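Ribose 5-phosphate isomerase RpiB (PDB 4EGS) probably dephosphorylates phosphotyrosine through the low molecular weight phosphatase domain modelled here, the N-terminal part of a longer protein also assigned to the RpiB sugar isomerase family. Local coordinates at residues A[141-151]-A[168-179]; A[45-54]-A[79-89]. One frame throughout, in Å; residues are numbered along the deposited sequence. Where two conformers were deposited one is given.

In the fold
Both contacts belong to the same phosphatase domain, whose four-stranded parallel sheet carries helices on its faces. Contact 2 is the more buried: it joins the loop and helix that follow the strand 36-41, including part of the bicarbonate pocket, to helix 83-93 and the residues leading into it, mostly through apolar side chains and one backbone hydrogen bond. Contact 1 is only partly buried; there the loop after strand 138-140 lies against helix 159-179, apolar toward the sheet but charged and hydrated at one end. The centres of contact 1 and contact 2 are about 17 Å apart. The two still touch: Leu169 and Ile173 of contact 1 pack on helix 47-61, and Val151 O takes a weak hydrogen bond from Arg47 NE.

Contact 1: A[141-151]-A[168-179]; sequences IKEFVGLEGDV and ELSGLIDKLIEK
Leu172 reaches from helix 159-179 into the curl of the loop 141-151, and its two methyl groups meet different residues. CD1 lies 3.6 Å from Lys142 CD and also meets Ile141 and Val151, while CD2 touches the CG2 of Val145. With its CG anti to the carbonyl carbon (chi1 -67°), Leu172 sends both methyls into this ring of partners. The loop keeps its curl partly through a type I turn from Glu143 to Gly146 and a backbone bond of 2.7 Å from Leu147 N to Lys142 O.

About one turn beyond Leu172, Lys175 offers its CB to Val145 CG1 at 3.7 Å. The Phe144 ring, swung anti to the backbone N (chi1 -176°), is approached obliquely by Leu176, whose CD2 comes to 3.5 Å from Phe144 CE2. Lys179 lays its CE over one face of the ring. On the sheet side the packing continues: Ile141, Phe144 and Leu176 all rest on Leu117 of strand 115-118. The solvent side is looser: exposed Leu147 touches Leu172 CD2 with CD1, and the Lys175 chain leads away from the loop beyond CB.

The Glu168 end is polar and hydrated. Lys142, bent at its last three torsions, brings NZ to 3.2 Å from Glu168 OE2 in a salt bridge that enters from above the carboxylate plane. A water accepts from Lys142 NZ at 2.6 Å and donates to Glu168 OE2 at 2.7 Å. Val151 CG2 sits only 3.3 Å from the same Glu168 OE2, and both its methyls also meet Leu169 CD1.

Apolar packing thus seats the loop on the helix; the ion pair holds Lys142, near the start of the loop, and its water links it weakly to Asp150 O near the end. These charges would probably favour a protonated Lys142 and an ionised Glu168.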
loop_
_atom_site.group_PDB
_atom_site.type_symbol
_atom_site.label_atom_id
_atom_site.label_comp_id
_atom_site.label_asym_id
_atom_site.label_seq_id
_atom_site.Cartn_x
_atom_site.Cartn_y
_atom_site.Cartn_z
ATOM N N ILE A 141 0.577 -1.755 -16.761
ATOM C CA ILE A 141 0.438 -2.895 -15.860
ATOM C C ILE A 141 1.717 -3.739 -15.750
ATOM O O ILE A 141 1.992 -4.325 -14.704
ATOM C CB ILE A 141 -0.763 -3.787 -16.271
ATOM C CG1 ILE A 141 -1.100 -4.798 -15.170
ATOM C CG2 ILE A 141 -0.509 -4.472 -17.606
ATOM C CD1 ILE A 141 -2.081 -4.274 -14.145
ATOM N N LYS A 142 2.499 -3.780 -16.825
ATOM C CA LYS A 142 3.737 -4.554 -16.850
ATOM C C LYS A 142 4.920 -3.742 -16.329
ATOM O O LYS A 142 5.766 -4.259 -15.602
ATOM C CB LYS A 142 4.028 -5.046 -18.271
ATOM C CG LYS A 142 2.964 -5.973 -18.842
ATOM C CD LYS A 142 3.171 -7.413 -18.397
ATOM C CE LYS A 142 3.909 -8.218 -19.452
ATOM N NZ LYS A 142 3.218 -8.145 -20.766
ATOM N N GLU A 143 4.972 -2.467 -16.699
ATOM C CA GLU A 143 6.101 -1.615 -16.338
ATOM C C GLU A 143 6.128 -1.282 -14.850
ATOM O O GLU A 143 7.188 -0.995 -14.296
ATOM C CB GLU A 143 6.107 -0.327 -17.169
ATOM C CG GLU A 143 5.432 0.857 -16.492
ATOM C CD GLU A 143 5.477 2.115 -17.334
ATOM O OE1 GLU A 143 4.756 3.079 -17.002
ATOM O OE2 GLU A 143 6.233 2.143 -18.328
ATOM N N PHE A 144 4.967 -1.322 -14.204
ATOM C CA PHE A 144 4.888 -1.008 -12.781
ATOM C C PHE A 144 5.520 -2.114 -11.943
ATOM O O PHE A 144 6.078 -1.857 -10.876
ATOM C CB PHE A 144 3.439 -0.773 -12.348
ATOM C CG PHE A 144 3.297 -0.348 -10.911
ATOM C CD1 PHE A 144 3.443 0.981 -10.550
ATOM C CD2 PHE A 144 3.016 -1.277 -9.922
ATOM C CE1 PHE A 144 3.314 1.375 -9.230
ATOM C CE2 PHE A 144 2.886 -0.889 -8.602
ATOM C CZ PHE A 144 3.035 0.439 -8.256
ATOM N N VAL A 145 5.432 -3.346 -12.433
ATOM C CA VAL A 145 6.032 -4.477 -11.740
ATOM C C VAL A 145 7.412 -4.802 -12.307
ATOM O O VAL A 145 7.944 -5.892 -12.091
ATOM C CB VAL A 145 5.123 -5.726 -11.782
ATOM C CG1 VAL A 145 3.818 -5.452 -11.050
ATOM C CG2 VAL A 145 4.854 -6.148 -13.217
ATOM N N GLY A 146 7.986 -3.847 -13.034
ATOM C CA GLY A 146 9.343 -3.972 -13.539
ATOM C C GLY A 146 9.478 -4.698 -14.865
ATOM O O GLY A 146 10.590 -4.901 -15.352
ATOM N N LEU A 147 8.354 -5.091 -15.454
ATOM C CA LEU A 147 8.371 -5.811 -16.725
ATOM C C LEU A 147 8.137 -4.880 -17.913
ATOM O O LEU A 147 8.112 -3.659 -17.764
ATOM C CB LEU A 147 7.324 -6.928 -16.730
ATOM C CG LEU A 147 7.552 -8.108 -15.785
ATOM C CD1 LEU A 147 6.464 -9.157 -15.967
ATOM C CD2 LEU A 147 8.925 -8.716 -16.010
ATOM N N GLU A 148 7.975 -5.470 -19.093
ATOM C CA GLU A 148 7.635 -4.717 -20.295
ATOM C C GLU A 148 6.537 -5.421 -21.080
ATOM O O GLU A 148 6.301 -6.616 -20.899
ATOM C CB GLU A 148 8.861 -4.521 -21.189
ATOM C CG GLU A 148 9.759 -3.365 -20.788
ATOM C CD GLU A 148 10.780 -3.029 -21.861
ATOM O OE1 GLU A 148 10.411 -2.358 -22.848
ATOM O OE2 GLU A 148 11.950 -3.442 -21.720
ATOM N N GLY A 149 5.869 -4.676 -21.954
ATOM C CA GLY A 149 4.848 -5.247 -22.810
ATOM C C GLY A 149 3.436 -4.850 -22.428
ATOM O O GLY A 149 3.225 -4.044 -21.519
ATOM N N ASP A 150 2.466 -5.420 -23.135
ATOM C CA ASP A 150 1.059 -5.133 -22.888
ATOM C C ASP A 150 0.296 -6.426 -22.640
ATOM O O ASP A 150 0.737 -7.502 -23.043
ATOM C CB ASP A 150 0.441 -4.428 -24.096
ATOM C CG ASP A 150 1.403 -3.481 -24.783
ATOM O OD1 ASP A 150 1.529 -3.566 -26.022
ATOM O OD2 ASP A 150 2.025 -2.650 -24.092
ATOM N N VAL A 151 -0.850 -6.318 -21.978
ATOM C CA VAL A 151 -1.782 -7.433 -21.894
ATOM C C VAL A 151 -2.762 -7.297 -23.052
ATOM O O VAL A 151 -3.562 -6.363 -23.089
ATOM C CB VAL A 151 -2.545 -7.447 -20.559
ATOM C CG1 VAL A 151 -3.467 -8.654 -20.490
ATOM C CG2 VAL A 151 -1.570 -7.457 -19.394
ATOM N N GLU A 168 -2.159 -14.368 -16.860
ATOM C CA GLU A 168 -1.169 -13.296 -16.855
ATOM C C GLU A 168 -1.572 -12.204 -15.873
ATOM O O GLU A 168 -0.756 -11.740 -15.079
ATOM C CB GLU A 168 -0.973 -12.710 -18.256
ATOM C CG GLU A 168 -0.055 -11.492 -18.281
ATOM C CD GLU A 168 0.384 -11.099 -19.681
ATOM O OE1 GLU A 168 0.484 -11.988 -20.551
ATOM O OE2 GLU A 168 0.633 -9.896 -19.909
ATOM N N LEU A 169 -2.841 -11.813 -15.926
ATOM C CA LEU A 169 -3.381 -10.804 -15.021
ATOM C C LEU A 169 -3.251 -11.232 -13.563
ATOM O O LEU A 169 -2.858 -10.438 -12.709
ATOM C CB LEU A 169 -4.846 -10.519 -15.363
ATOM C CG LEU A 169 -5.178 -9.109 -15.856
ATOM C CD1 LEU A 169 -4.064 -8.557 -16.733
ATOM C CD2 LEU A 169 -6.497 -9.117 -16.612
ATOM N N SER A 170 -3.580 -12.490 -13.286
ATOM C CA SER A 170 -3.490 -13.025 -11.932
ATOM C C SER A 170 -2.050 -13.031 -11.436
ATOM O O SER A 170 -1.788 -12.799 -10.256
ATOM C CB SER A 170 -4.069 -14.440 -11.875
ATOM O OG SER A 170 -5.435 -14.447 -12.251
ATOM N N GLY A 171 -1.118 -13.296 -12.347
ATOM C CA GLY A 171 0.293 -13.317 -12.007
ATOM C C GLY A 171 0.843 -11.920 -11.793
ATOM O O GLY A 171 1.631 -11.687 -10.876
ATOM N N LEU A 172 0.423 -10.988 -12.642
ATOM C CA LEU A 172 0.866 -9.603 -12.545
ATOM C C LEU A 172 0.306 -8.921 -11.302
ATOM O O LEU A 172 0.991 -8.126 -10.659
ATOM C CB LEU A 172 0.456 -8.820 -13.793
ATOM C CG LEU A 172 1.122 -9.209 -15.113
ATOM C CD1 LEU A 172 0.492 -8.436 -16.257
ATOM C CD2 LEU A 172 2.622 -8.968 -15.058
ATOM N N ILE A 173 -0.945 -9.226 -10.972
ATOM C CA ILE A 173 -1.587 -8.639 -9.800
ATOM C C ILE A 173 -0.960 -9.174 -8.506
ATOM O O ILE A 173 -0.911 -8.473 -7.491
ATOM C CB ILE A 173 -3.132 -8.814 -9.842
ATOM C CG1 ILE A 173 -3.789 -7.566 -10.437
ATOM C CG2 ILE A 173 -3.707 -9.057 -8.462
ATOM C CD1 ILE A 173 -4.303 -7.740 -11.848
ATOM N N ASP A 174 -0.454 -10.404 -8.557
ATOM C CA ASP A 174 0.314 -10.962 -7.446
ATOM C C ASP A 174 1.521 -10.082 -7.127
ATOM O O ASP A 174 1.788 -9.779 -5.963
ATOM C CB ASP A 174 0.779 -12.387 -7.760
ATOM C CG ASP A 174 -0.274 -13.431 -7.439
ATOM O OD1 ASP A 174 -1.213 -13.118 -6.677
ATOM O OD2 ASP A 174 -0.156 -14.570 -7.938
ATOM N N LYS A 175 2.243 -9.673 -8.166
ATOM C CA LYS A 175 3.385 -8.781 -8.003
ATOM C C LYS A 175 2.916 -7.397 -7.571
ATOM O O LYS A 175 3.576 -6.726 -6.777
ATOM C CB LYS A 175 4.177 -8.666 -9.307
ATOM C CG LYS A 175 4.615 -9.988 -9.910
ATOM C CD LYS A 175 5.653 -9.765 -11.001
ATOM C CE LYS A 175 5.788 -10.982 -11.904
ATOM N NZ LYS A 175 6.050 -12.233 -11.140
ATOM N N LEU A 176 1.774 -6.982 -8.110
ATOM C CA LEU A 176 1.189 -5.680 -7.810
ATOM C C LEU A 176 0.904 -5.552 -6.319
ATOM O O LEU A 176 1.312 -4.585 -5.678
ATOM C CB LEU A 176 -0.117 -5.507 -8.590
ATOM C CG LEU A 176 -0.488 -4.139 -9.168
ATOM C CD1 LEU A 176 -2.002 -4.017 -9.295
ATOM C CD2 LEU A 176 0.082 -2.993 -8.351
ATOM N N ILE A 177 0.200 -6.542 -5.778
ATOM C CA ILE A 177 -0.218 -6.532 -4.380
ATOM C C ILE A 177 0.964 -6.471 -3.409
ATOM O O ILE A 177 0.905 -5.785 -2.386
ATOM C CB ILE A 177 -1.134 -7.737 -4.073
ATOM C CG1 ILE A 177 -2.501 -7.527 -4.727
ATOM C CG2 ILE A 177 -1.292 -7.944 -2.576
ATOM C CD1 ILE A 177 -3.530 -8.557 -4.343
ATOM N N GLU A 178 2.045 -7.171 -3.739
ATOM C CA GLU A 178 3.247 -7.129 -2.914
ATOM C C GLU A 178 3.930 -5.761 -2.950
ATOM O O GLU A 178 4.406 -5.274 -1.926
ATOM C CB GLU A 178 4.232 -8.225 -3.320
ATOM C CG GLU A 178 3.908 -9.586 -2.732
ATOM C CD GLU A 178 5.091 -10.530 -2.773
ATOM O OE1 GLU A 178 5.336 -11.224 -1.763
ATOM O OE2 GLU A 178 5.776 -10.580 -3.816
ATOM N N LYS A 179 3.977 -5.146 -4.128
ATOM C CA LYS A 179 4.570 -3.819 -4.266
ATOM C C LYS A 179 3.732 -2.763 -3.552
ATOM O O LYS A 179 4.271 -1.849 -2.928
ATOM C CB LYS A 179 4.742 -3.437 -5.740
ATOM C CG LYS A 179 6.193 -3.345 -6.191
ATOM C CD LYS A 179 6.333 -2.575 -7.497
ATOM C CE LYS A 179 6.109 -1.086 -7.293
ATOM N NZ LYS A 179 7.085 -0.499 -6.336
HETATM O O HOH W 1 2.233 -10.272 -22.002
#

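Contact 2: A[45-54]-A[79-89]; sequences TCRSPMAEGI and FPASSEAVEVL
Thr45 and Ala81 bring their backbones to 4.4 Å between CA atoms, and from there helices 47-54 and 83-89 run nearly parallel, at 23° with axes 10.0 Å apart. Ser82 N donates to Thr45 O over 3.1 Å, coming from above the carbonyl plane, 41° out of it, and Ala81 CA makes a CA-H...O contact with the same oxygen. Ser82 is also the N-cap of its helix: its OG, held between backbone N and carbonyl carbon, takes a weak bond from Ala85 N.

Further along, Met50 lies between the two helices. Its SD lies 3.6 Å from Ala85 CB, and the bend at chi3 (70°) carries CE on to Leu89 CD1, also at 3.6 Å, and to Val88. Leu89 puts both methyls on Met50, CD1 toward CE and CG, CD2 on CA and CG. The Ile54 side chain crosses that of Leu89 at about a right angle, with CG2 on Leu89 CG. Nearer the pocket, Pro49 CB meets Ala81 CB.

Thr45, Cys46 and Arg47 line the bicarbonate site, consistent with the phosphate-binding loop of this family. Backbone atoms make the polar link and the seam beyond it is apolar, so this loop is attached to the N-terminal end of helix 83-93 without a charged pair across the contact.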
loop_
_atom_site.group_PDB
_atom_site.type_symbol
_atom_site.label_atom_id
_atom_site.label_comp_id
_atom_site.label_asym_id
_atom_site.label_seq_id
_atom_site.Cartn_x
_atom_site.Cartn_y
_atom_site.Cartn_z
ATOM N N THR A 45 -14.327 -3.605 -21.000
ATOM C CA THR A 45 -15.221 -4.748 -21.147
ATOM C C THR A 45 -14.509 -6.066 -20.837
ATOM O O THR A 45 -15.094 -6.973 -20.244
ATOM C CB THR A 45 -15.862 -4.780 -22.564
ATOM O OG1 THR A 45 -17.082 -4.028 -22.554
ATOM C CG2 THR A 45 -16.173 -6.199 -23.005
ATOM N N CYS A 46 -13.239 -6.161 -21.215
ATOM C CA CYS A 46 -12.505 -7.414 -21.072
ATOM C C CYS A 46 -11.449 -7.410 -19.961
ATOM O O CYS A 46 -11.692 -7.935 -18.877
ATOM C CB CYS A 46 -11.893 -7.834 -22.413
ATOM S SG CYS A 46 -13.128 -8.217 -23.686
ATOM N N ARG A 47 -10.286 -6.820 -20.225
ATOM C CA ARG A 47 -9.157 -6.915 -19.296
ATOM C C ARG A 47 -9.372 -6.160 -17.984
ATOM O O ARG A 47 -9.198 -6.724 -16.903
ATOM C CB ARG A 47 -7.865 -6.414 -19.943
ATOM C CG ARG A 47 -7.728 -6.679 -21.423
ATOM C CD ARG A 47 -7.378 -5.380 -22.122
ATOM N NE ARG A 47 -6.478 -5.558 -23.255
ATOM C CZ ARG A 47 -6.332 -4.668 -24.230
ATOM N NH1 ARG A 47 -7.040 -3.548 -24.218
ATOM N NH2 ARG A 47 -5.486 -4.902 -25.223
ATOM N N SER A 48 -9.717 -4.880 -18.085
ATOM C CA SER A 48 -9.934 -4.048 -16.899
ATOM C C SER A 48 -10.967 -4.605 -15.909
ATOM O O SER A 48 -10.719 -4.589 -14.705
ATOM C CB SER A 48 -10.261 -2.598 -17.279
ATOM O OG SER A 48 -9.086 -1.889 -17.629
ATOM N N PRO A 49 -12.125 -5.090 -16.401
ATOM C CA PRO A 49 -13.032 -5.728 -15.440
ATOM C C PRO A 49 -12.418 -6.986 -14.832
ATOM O O PRO A 49 -12.658 -7.279 -13.662
ATOM C CB PRO A 49 -14.244 -6.101 -16.298
ATOM C CG PRO A 49 -14.204 -5.155 -17.441
ATOM C CD PRO A 49 -12.751 -4.949 -17.729
ATOM N N MET A 50 -11.634 -7.712 -15.623
ATOM C CA MET A 50 -10.957 -8.914 -15.148
ATOM C C MET A 50 -9.849 -8.568 -14.162
ATOM O O MET A 50 -9.757 -9.160 -13.087
ATOM C CB MET A 50 -10.387 -9.721 -16.320
ATOM C CG MET A 50 -11.435 -10.481 -17.122
ATOM S SD MET A 50 -10.809 -11.129 -18.688
ATOM C CE MET A 50 -9.720 -12.428 -18.120
ATOM N N ALA A 51 -9.010 -7.606 -14.537
ATOM C CA ALA A 51 -7.926 -7.151 -13.675
ATOM C C ALA A 51 -8.473 -6.621 -12.354
ATOM O O ALA A 51 -7.909 -6.875 -11.292
ATOM C CB ALA A 51 -7.103 -6.084 -14.376
ATOM N N GLU A 52 -9.578 -5.888 -12.431
ATOM C CA GLU A 52 -10.246 -5.372 -11.244
ATOM C C GLU A 52 -10.844 -6.506 -10.421
ATOM O O GLU A 52 -10.767 -6.504 -9.192
ATOM C CB GLU A 52 -11.352 -4.397 -11.645
ATOM C CG GLU A 52 -12.261 -3.975 -10.508
ATOM C CD GLU A 52 -13.525 -3.304 -11.000
ATOM O OE1 GLU A 52 -14.339 -2.871 -10.157
ATOM O OE2 GLU A 52 -13.708 -3.214 -12.234
ATOM N N GLY A 53 -11.437 -7.474 -11.113
ATOM C CA GLY A 53 -12.124 -8.578 -10.469
ATOM C C GLY A 53 -11.248 -9.439 -9.580
ATOM O O GLY A 53 -11.539 -9.607 -8.395
ATOM N N ILE A 54 -10.176 -9.989 -10.141
ATOM C CA ILE A 54 -9.324 -10.900 -9.383
ATOM C C ILE A 54 -8.420 -10.172 -8.385
ATOM O O ILE A 54 -7.981 -10.764 -7.400
ATOM C CB ILE A 54 -8.495 -11.840 -10.300
ATOM C CG1 ILE A 54 -7.055 -11.342 -10.462
ATOM C CG2 ILE A 54 -9.181 -12.018 -11.648
ATOM C CD1 ILE A 54 -6.893 -10.264 -11.503
ATOM N N PHE A 79 -22.435 -1.146 -20.926
ATOM C CA PHE A 79 -22.080 -2.484 -21.385
ATOM C C PHE A 79 -21.490 -3.328 -20.263
ATOM O O PHE A 79 -20.635 -2.862 -19.512
ATOM C CB PHE A 79 -21.092 -2.404 -22.551
ATOM C CG PHE A 79 -21.725 -2.027 -23.860
ATOM C CD1 PHE A 79 -22.296 -0.777 -24.037
ATOM C CD2 PHE A 79 -21.737 -2.918 -24.918
ATOM C CE1 PHE A 79 -22.875 -0.428 -25.240
ATOM C CE2 PHE A 79 -22.314 -2.574 -26.126
ATOM C CZ PHE A 79 -22.884 -1.327 -26.286
ATOM N N PRO A 80 -21.946 -4.582 -20.144
ATOM C CA PRO A 80 -21.390 -5.492 -19.142
ATOM C C PRO A 80 -20.010 -5.967 -19.571
ATOM O O PRO A 80 -19.596 -5.694 -20.698
ATOM C CB PRO A 80 -22.367 -6.666 -19.169
ATOM C CG PRO A 80 -22.886 -6.673 -20.565
ATOM C CD PRO A 80 -22.995 -5.226 -20.954
ATOM N N ALA A 81 -19.304 -6.658 -18.683
ATOM C CA ALA A 81 -18.072 -7.326 -19.069
ATOM C C ALA A 81 -18.449 -8.451 -20.021
ATOM O O ALA A 81 -19.551 -8.992 -19.931
ATOM C CB ALA A 81 -17.358 -7.874 -17.848
ATOM N N SER A 82 -17.548 -8.796 -20.935
ATOM C CA SER A 82 -17.830 -9.843 -21.913
ATOM C C SER A 82 -18.162 -11.160 -21.220
ATOM O O SER A 82 -17.630 -11.461 -20.151
ATOM C CB SER A 82 -16.659 -10.023 -22.884
ATOM O OG SER A 82 -15.478 -10.411 -22.204
ATOM N N SER A 83 -19.055 -11.932 -21.830
ATOM C CA SER A 83 -19.520 -13.182 -21.244
ATOM C C SER A 83 -18.387 -14.190 -21.085
ATOM O O SER A 83 -18.404 -15.009 -20.167
ATOM C CB SER A 83 -20.650 -13.779 -22.083
ATOM O OG SER A 83 -20.231 -14.004 -23.417
ATOM N N GLU A 84 -17.405 -14.127 -21.980
ATOM C CA GLU A 84 -16.231 -14.984 -21.874
ATOM C C GLU A 84 -15.418 -14.617 -20.640
ATOM O O GLU A 84 -15.013 -15.488 -19.872
ATOM C CB GLU A 84 -15.356 -14.881 -23.124
ATOM C CG GLU A 84 -15.883 -15.632 -24.334
ATOM C CD GLU A 84 -16.855 -14.812 -25.158
ATOM O OE1 GLU A 84 -17.395 -15.349 -26.147
ATOM O OE2 GLU A 84 -17.073 -13.629 -24.823
ATOM N N ALA A 85 -15.182 -13.320 -20.460
ATOM C CA ALA A 85 -14.469 -12.820 -19.291
ATOM C C ALA A 85 -15.214 -13.195 -18.018
ATOM O O ALA A 85 -14.607 -13.570 -17.016
ATOM C CB ALA A 85 -14.303 -11.313 -19.378
ATOM N N VAL A 86 -16.538 -13.100 -18.072
ATOM C CA VAL A 86 -17.381 -13.427 -16.932
ATOM C C VAL A 86 -17.349 -14.924 -16.617
ATOM O O VAL A 86 -17.427 -15.317 -15.454
ATOM C CB VAL A 86 -18.836 -12.923 -17.138
ATOM C CG1 VAL A 86 -19.840 -14.063 -17.074
ATOM C CG2 VAL A 86 -19.179 -11.857 -16.111
ATOM N N GLU A 87 -17.213 -15.756 -17.648
ATOM C CA GLU A 87 -17.200 -17.202 -17.440
ATOM C C GLU A 87 -15.797 -17.736 -17.156
ATOM O O GLU A 87 -15.639 -18.686 -16.393
ATOM C CB GLU A 87 -17.848 -17.953 -18.612
ATOM C CG GLU A 87 -17.049 -17.960 -19.905
ATOM C CD GLU A 87 -17.687 -18.832 -20.972
ATOM O OE1 GLU A 87 -18.000 -20.005 -20.673
ATOM O OE2 GLU A 87 -17.882 -18.346 -22.106
ATOM N N VAL A 88 -14.782 -17.122 -17.756
ATOM C CA VAL A 88 -13.410 -17.554 -17.510
ATOM C C VAL A 88 -12.977 -17.185 -16.092
ATOM O O VAL A 88 -12.159 -17.868 -15.484
ATOM C CB VAL A 88 -12.410 -16.989 -18.553
ATOM C CG1 VAL A 88 -12.190 -15.499 -18.354
ATOM C CG2 VAL A 88 -11.091 -17.729 -18.469
ATOM N N LEU A 89 -13.546 -16.111 -15.558
ATOM C CA LEU A 89 -13.224 -15.687 -14.206
ATOM C C LEU A 89 -14.039 -16.483 -13.197
ATOM O O LEU A 89 -13.619 -16.668 -12.057
ATOM C CB LEU A 89 -13.480 -14.190 -14.040
ATOM C CG LEU A 89 -12.232 -13.317 -13.911
ATOM C CD1 LEU A 89 -11.255 -13.598 -15.037
ATOM C CD2 LEU A 89 -12.617 -11.851 -13.879
#